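Local coordinates for protein CytC3 (Streptomyces, PDB 3GJA) that is a nonheme iron halogenase of the phytanoyl-CoA dioxygenase family that probably chlorinates an amino acid tethered to a carrier protein during natural-product biosynthesis, at residues I55-D69 / Y277-V289. Residues are numbered along the deposited sequence; the frame is centred on the assembly and turned at random.
Sequences IYPDSNGKANISNYD and YGDGINLEKYGAV. With ACT (acetate ion), chain C.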
loop_
_atom_site.group_PDB
_atom_site.type_symbol
_atom_site.label_atom_id
_atom_site.label_comp_id
_atom_site.label_asym_id
_atom_site.label_seq_id
_atom_site.Cartn_x
_atom_site.Cartn_y
_atom_site.Cartn_z
ATOM N N ILE A 55 -16.539 -1.605 4.009
ATOM C CA ILE A 55 -16.502 -1.457 5.457
ATOM C C ILE A 55 -16.650 -0.028 5.960
ATOM O O ILE A 55 -17.008 0.180 7.121
ATOM C CB ILE A 55 -15.234 -2.082 6.061
ATOM C CG1 ILE A 55 -13.986 -1.337 5.593
ATOM C CG2 ILE A 55 -15.164 -3.548 5.674
ATOM C CD1 ILE A 55 -12.746 -1.659 6.427
ATOM N N TYR A 56 -16.384 0.961 5.109
ATOM C CA TYR A 56 -16.542 2.350 5.537
ATOM C C TYR A 56 -17.814 2.954 4.958
ATOM O O TYR A 56 -18.070 2.865 3.763
ATOM C CB TYR A 56 -15.330 3.199 5.142
ATOM C CG TYR A 56 -14.039 2.684 5.730
ATOM C CD1 TYR A 56 -13.992 2.210 7.044
ATOM C CD2 TYR A 56 -12.868 2.651 4.975
ATOM C CE1 TYR A 56 -12.815 1.714 7.588
ATOM C CE2 TYR A 56 -11.686 2.157 5.511
ATOM C CZ TYR A 56 -11.668 1.690 6.817
ATOM O OH TYR A 56 -10.504 1.193 7.354
ATOM N N PRO A 57 -18.631 3.581 5.815
ATOM C CA PRO A 57 -19.894 4.211 5.422
ATOM C C PRO A 57 -19.690 5.434 4.543
ATOM O O PRO A 57 -18.599 6.003 4.491
ATOM C CB PRO A 57 -20.515 4.574 6.761
ATOM C CG PRO A 57 -19.303 4.987 7.547
ATOM C CD PRO A 57 -18.336 3.859 7.233
ATOM N N ASP A 58 -20.753 5.840 3.860
ATOM C CA ASP A 58 -20.693 6.997 2.988
ATOM C C ASP A 58 -20.252 8.222 3.776
ATOM O O ASP A 58 -20.652 8.405 4.928
ATOM C CB ASP A 58 -22.065 7.247 2.357
ATOM C CG ASP A 58 -22.082 8.481 1.471
ATOM O OD1 ASP A 58 -21.107 8.683 0.716
ATOM O OD2 ASP A 58 -23.073 9.246 1.518
ATOM N N SER A 59 -19.414 9.048 3.157
ATOM C CA SER A 59 -18.925 10.269 3.786
ATOM C C SER A 59 -18.082 11.011 2.767
ATOM O O SER A 59 -17.953 10.566 1.628
ATOM C CB SER A 59 -18.076 9.949 5.021
ATOM O OG SER A 59 -16.726 9.681 4.679
ATOM N N ASN A 60 -17.518 12.143 3.171
ATOM C CA ASN A 60 -16.675 12.934 2.282
ATOM C C ASN A 60 -15.215 12.817 2.698
ATOM O O ASN A 60 -14.370 13.565 2.214
ATOM C CB ASN A 60 -17.086 14.412 2.302
ATOM C CG ASN A 60 -18.492 14.642 1.770
ATOM O OD1 ASN A 60 -18.857 14.140 0.699
ATOM N ND2 ASN A 60 -19.287 15.416 2.509
ATOM N N GLY A 61 -14.927 11.877 3.596
ATOM C CA GLY A 61 -13.566 11.685 4.070
ATOM C C GLY A 61 -12.681 10.959 3.076
ATOM O O GLY A 61 -13.176 10.339 2.132
ATOM N N LYS A 62 -11.369 11.031 3.291
ATOM C CA LYS A 62 -10.403 10.380 2.405
ATOM C C LYS A 62 -10.689 8.903 2.197
ATOM O O LYS A 62 -10.634 8.400 1.071
ATOM C CB LYS A 62 -8.980 10.497 2.959
ATOM C CG LYS A 62 -8.379 11.870 2.887
ATOM C CD LYS A 62 -6.867 11.804 3.036
ATOM C CE LYS A 62 -6.438 11.250 4.387
ATOM N NZ LYS A 62 -4.950 11.298 4.525
ATOM N N ALA A 63 -10.973 8.214 3.300
ATOM C CA ALA A 63 -11.243 6.779 3.286
ATOM C C ALA A 63 -12.275 6.381 2.236
ATOM O O ALA A 63 -12.159 5.330 1.611
ATOM C CB ALA A 63 -11.701 6.325 4.671
ATOM N N ASN A 64 -13.272 7.232 2.043
ATOM C CA ASN A 64 -14.331 6.979 1.077
ATOM C C ASN A 64 -13.936 7.451 -0.327
ATOM O O ASN A 64 -13.972 6.683 -1.296
ATOM C CB ASN A 64 -15.607 7.696 1.531
ATOM C CG ASN A 64 -16.828 7.295 0.722
ATOM O OD1 ASN A 64 -16.917 7.576 -0.473
ATOM N ND2 ASN A 64 -17.782 6.632 1.377
ATOM N N ILE A 65 -13.552 8.719 -0.423
ATOM C CA ILE A 65 -13.180 9.323 -1.694
ATOM C C ILE A 65 -11.998 8.641 -2.381
ATOM O O ILE A 65 -11.968 8.551 -3.601
ATOM C CB ILE A 65 -12.880 10.820 -1.498
ATOM C CG1 ILE A 65 -14.096 11.492 -0.868
ATOM C CG2 ILE A 65 -12.563 11.489 -2.832
ATOM C CD1 ILE A 65 -15.362 11.348 -1.681
ATOM N N SER A 66 -11.027 8.163 -1.607
ATOM C CA SER A 66 -9.874 7.485 -2.191
ATOM C C SER A 66 -10.004 5.972 -2.075
ATOM O O SER A 66 -9.041 5.236 -2.268
ATOM C CB SER A 66 -8.586 7.953 -1.523
ATOM O OG SER A 66 -8.341 9.312 -1.832
ATOM N N ASN A 67 -11.214 5.519 -1.769
ATOM C CA ASN A 67 -11.513 4.100 -1.639
ATOM C C ASN A 67 -10.515 3.250 -0.850
ATOM O O ASN A 67 -9.887 2.326 -1.381
ATOM C CB ASN A 67 -11.741 3.499 -3.027
ATOM C CG ASN A 67 -13.204 3.510 -3.417
ATOM O OD1 ASN A 67 -14.048 3.042 -2.659
ATOM N ND2 ASN A 67 -13.513 4.037 -4.597
ATOM N N TYR A 68 -10.391 3.569 0.433
ATOM C CA TYR A 68 -9.508 2.845 1.339
ATOM C C TYR A 68 -10.052 1.457 1.645
ATOM O O TYR A 68 -11.266 1.254 1.743
ATOM C CB TYR A 68 -9.388 3.581 2.677
ATOM C CG TYR A 68 -8.436 4.751 2.721
ATOM C CD1 TYR A 68 -8.175 5.524 1.582
ATOM C CD2 TYR A 68 -7.828 5.119 3.919
ATOM C CE1 TYR A 68 -7.330 6.636 1.643
ATOM C CE2 TYR A 68 -6.984 6.225 3.994
ATOM C CZ TYR A 68 -6.740 6.976 2.853
ATOM O OH TYR A 68 -5.898 8.058 2.932
ATOM N N ASP A 69 -9.126 0.516 1.792
ATOM C CA ASP A 69 -9.410 -0.859 2.167
ATOM C C ASP A 69 -10.527 -1.632 1.460
ATOM O O ASP A 69 -11.334 -2.307 2.109
ATOM C CB ASP A 69 -9.628 -0.903 3.682
ATOM C CG ASP A 69 -8.466 -0.298 4.447
ATOM O OD1 ASP A 69 -7.311 -0.548 4.046
ATOM O OD2 ASP A 69 -8.695 0.414 5.448
ATOM N N TYR A 277 -12.963 6.936 13.582
ATOM C CA TYR A 277 -11.564 7.314 13.758
ATOM C C TYR A 277 -11.163 8.624 13.077
ATOM O O TYR A 277 -10.177 9.255 13.462
ATOM C CB TYR A 277 -10.688 6.171 13.240
ATOM C CG TYR A 277 -9.201 6.346 13.444
ATOM C CD1 TYR A 277 -8.624 6.196 14.708
ATOM C CD2 TYR A 277 -8.362 6.634 12.366
ATOM C CE1 TYR A 277 -7.249 6.326 14.889
ATOM C CE2 TYR A 277 -6.990 6.767 12.538
ATOM C CZ TYR A 277 -6.440 6.611 13.800
ATOM O OH TYR A 277 -5.083 6.742 13.968
ATOM N N GLY A 278 -11.925 9.037 12.069
ATOM C CA GLY A 278 -11.599 10.262 11.358
ATOM C C GLY A 278 -11.244 9.985 9.904
ATOM O O GLY A 278 -10.822 8.880 9.562
ATOM N N ASP A 279 -11.404 10.994 9.053
ATOM C CA ASP A 279 -11.122 10.870 7.623
ATOM C C ASP A 279 -12.024 9.817 6.991
ATOM O O ASP A 279 -11.694 9.235 5.961
ATOM C CB ASP A 279 -9.650 10.511 7.378
ATOM C CG ASP A 279 -8.714 11.674 7.647
ATOM O OD1 ASP A 279 -8.983 12.779 7.131
ATOM O OD2 ASP A 279 -7.711 11.487 8.363
ATOM N N GLY A 280 -13.170 9.581 7.619
ATOM C CA GLY A 280 -14.105 8.609 7.099
ATOM C C GLY A 280 -13.789 7.186 7.513
ATOM O O GLY A 280 -14.470 6.255 7.107
ATOM N N ILE A 281 -12.753 7.005 8.318
ATOM C CA ILE A 281 -12.389 5.674 8.775
ATOM C C ILE A 281 -13.257 5.241 9.957
ATOM O O ILE A 281 -13.340 5.942 10.967
ATOM C CB ILE A 281 -10.928 5.619 9.259
ATOM C CG1 ILE A 281 -9.970 5.861 8.098
ATOM C CG2 ILE A 281 -10.649 4.268 9.907
ATOM C CD1 ILE A 281 -8.529 5.982 8.544
ATOM N N ASN A 282 -13.903 4.091 9.828
ATOM C CA ASN A 282 -14.708 3.554 10.920
ATOM C C ASN A 282 -14.184 2.150 11.178
ATOM O O ASN A 282 -14.391 1.246 10.375
ATOM C CB ASN A 282 -16.189 3.516 10.551
ATOM C CG ASN A 282 -17.060 3.067 11.711
ATOM O OD1 ASN A 282 -18.116 3.643 11.966
ATOM N ND2 ASN A 282 -16.621 2.034 12.418
ATOM N N LEU A 283 -13.493 1.982 12.302
ATOM C CA LEU A 283 -12.885 0.706 12.675
ATOM C C LEU A 283 -13.816 -0.456 12.983
ATOM O O LEU A 283 -13.355 -1.586 13.116
ATOM C CB LEU A 283 -11.938 0.905 13.862
ATOM C CG LEU A 283 -10.530 1.470 13.608
ATOM C CD1 LEU A 283 -10.323 1.779 12.135
ATOM C CD2 LEU A 283 -10.334 2.717 14.435
ATOM N N GLU A 284 -15.112 -0.193 13.084
ATOM C CA GLU A 284 -16.065 -1.252 13.394
ATOM C C GLU A 284 -15.788 -2.548 12.634
ATOM O O GLU A 284 -15.584 -3.600 13.241
ATOM C CB GLU A 284 -17.491 -0.790 13.102
ATOM C CG GLU A 284 -18.555 -1.749 13.599
ATOM C CD GLU A 284 -19.953 -1.302 13.219
ATOM O OE1 GLU A 284 -20.302 -0.140 13.524
ATOM O OE2 GLU A 284 -20.701 -2.109 12.618
ATOM N N LYS A 285 -15.770 -2.480 11.307
ATOM C CA LYS A 285 -15.525 -3.677 10.511
ATOM C C LYS A 285 -14.110 -3.754 9.947
ATOM O O LYS A 285 -13.849 -4.525 9.025
ATOM C CB LYS A 285 -16.538 -3.758 9.371
ATOM C CG LYS A 285 -17.979 -3.771 9.844
ATOM C CD LYS A 285 -18.949 -3.782 8.678
ATOM C CE LYS A 285 -20.380 -3.630 9.157
ATOM N NZ LYS A 285 -21.335 -3.521 8.016
ATOM N N TYR A 286 -13.195 -2.961 10.493
ATOM C CA TYR A 286 -11.826 -2.998 10.006
ATOM C C TYR A 286 -11.072 -4.186 10.565
ATOM O O TYR A 286 -11.364 -4.669 11.658
ATOM C CB TYR A 286 -11.045 -1.736 10.386
ATOM C CG TYR A 286 -9.559 -1.888 10.103
ATOM C CD1 TYR A 286 -9.052 -1.718 8.811
ATOM C CD2 TYR A 286 -8.676 -2.306 11.103
ATOM C CE1 TYR A 286 -7.707 -1.966 8.518
ATOM C CE2 TYR A 286 -7.329 -2.560 10.821
ATOM C CZ TYR A 286 -6.851 -2.390 9.521
ATOM O OH TYR A 286 -5.523 -2.663 9.223
ATOM N N GLY A 287 -10.080 -4.636 9.808
ATOM C CA GLY A 287 -9.248 -5.730 10.245
ATOM C C GLY A 287 -7.984 -5.752 9.416
ATOM O O GLY A 287 -8.016 -5.440 8.230
ATOM N N ALA A 288 -6.865 -6.081 10.045
ATOM C CA ALA A 288 -5.610 -6.196 9.326
ATOM C C ALA A 288 -5.632 -7.625 8.776
ATOM O O ALA A 288 -6.249 -8.515 9.365
ATOM C CB ALA A 288 -4.430 -6.002 10.274
ATOM N N VAL A 289 -4.978 -7.845 7.644
ATOM C CA VAL A 289 -4.961 -9.167 7.034
ATOM C C VAL A 289 -3.607 -9.838 7.160
ATOM O O VAL A 289 -2.585 -9.278 6.758
ATOM C CB VAL A 289 -5.332 -9.087 5.533
ATOM C CG1 VAL A 289 -5.165 -10.456 4.872
ATOM C CG2 VAL A 289 -6.768 -8.599 5.380
HETATM C C ACT C . -4.747 9.042 6.914
HETATM O O ACT C . -3.903 8.126 6.396
HETATM O OXT ACT C . -4.408 10.204 6.991
HETATM C CH3 ACT C . -6.110 8.623 7.400
HETATM O O HOH W 1 -16.378 -0.223 9.661
HETATM O O HOH W 2 -10.433 12.927 4.812
#
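A63 N donates to D279 O (2.9 Å), the one direct hydrogen bond between 55-69 and 277-289, nearly in line with the carbonyl (172° at the oxygen). G61 holds the N-cap position of helix 62-65, and S59 OG accepts from G61 N in an ST turn. One water donates to I55 O and N282 O and accepts from K285 N; another accepts from K62 N and donates to D279 OD1, while the other carboxylate oxygen, OD2, accepts from A126 N. K62 NZ donates to OXT of an acetate ion (2.8 Å), probably from the crystallisation liquor, that R102 also binds. D279 and G280 are the corners of a type I' turn joining strands 276-278 and 281-282, a beta-hairpin with a classic bulge at Y277 and G278, packed against the short helix of this cupin-clan fold. The Y56 ring is sandwiched: I55 CG1 sits 3.7 Å over the centre of one face, I281 CA nearer the rim of the other, and N282 O lies in plane at the edge, 3.2 Å from Y56 CE1. Y56 OH donates to the anti lone pair of D69 OD2 at 2.7 Å, while S103 N holds D69 OD1. Chi1 of 169° swings the Y286 ring alongside Y56, with CD1 3.6 Å from Y56 OH; I55 CD1 reaches its edge. I55 and K285 pass in opposite directions, CB to CB 3.9 Å. A63 CB meets I281 CG1.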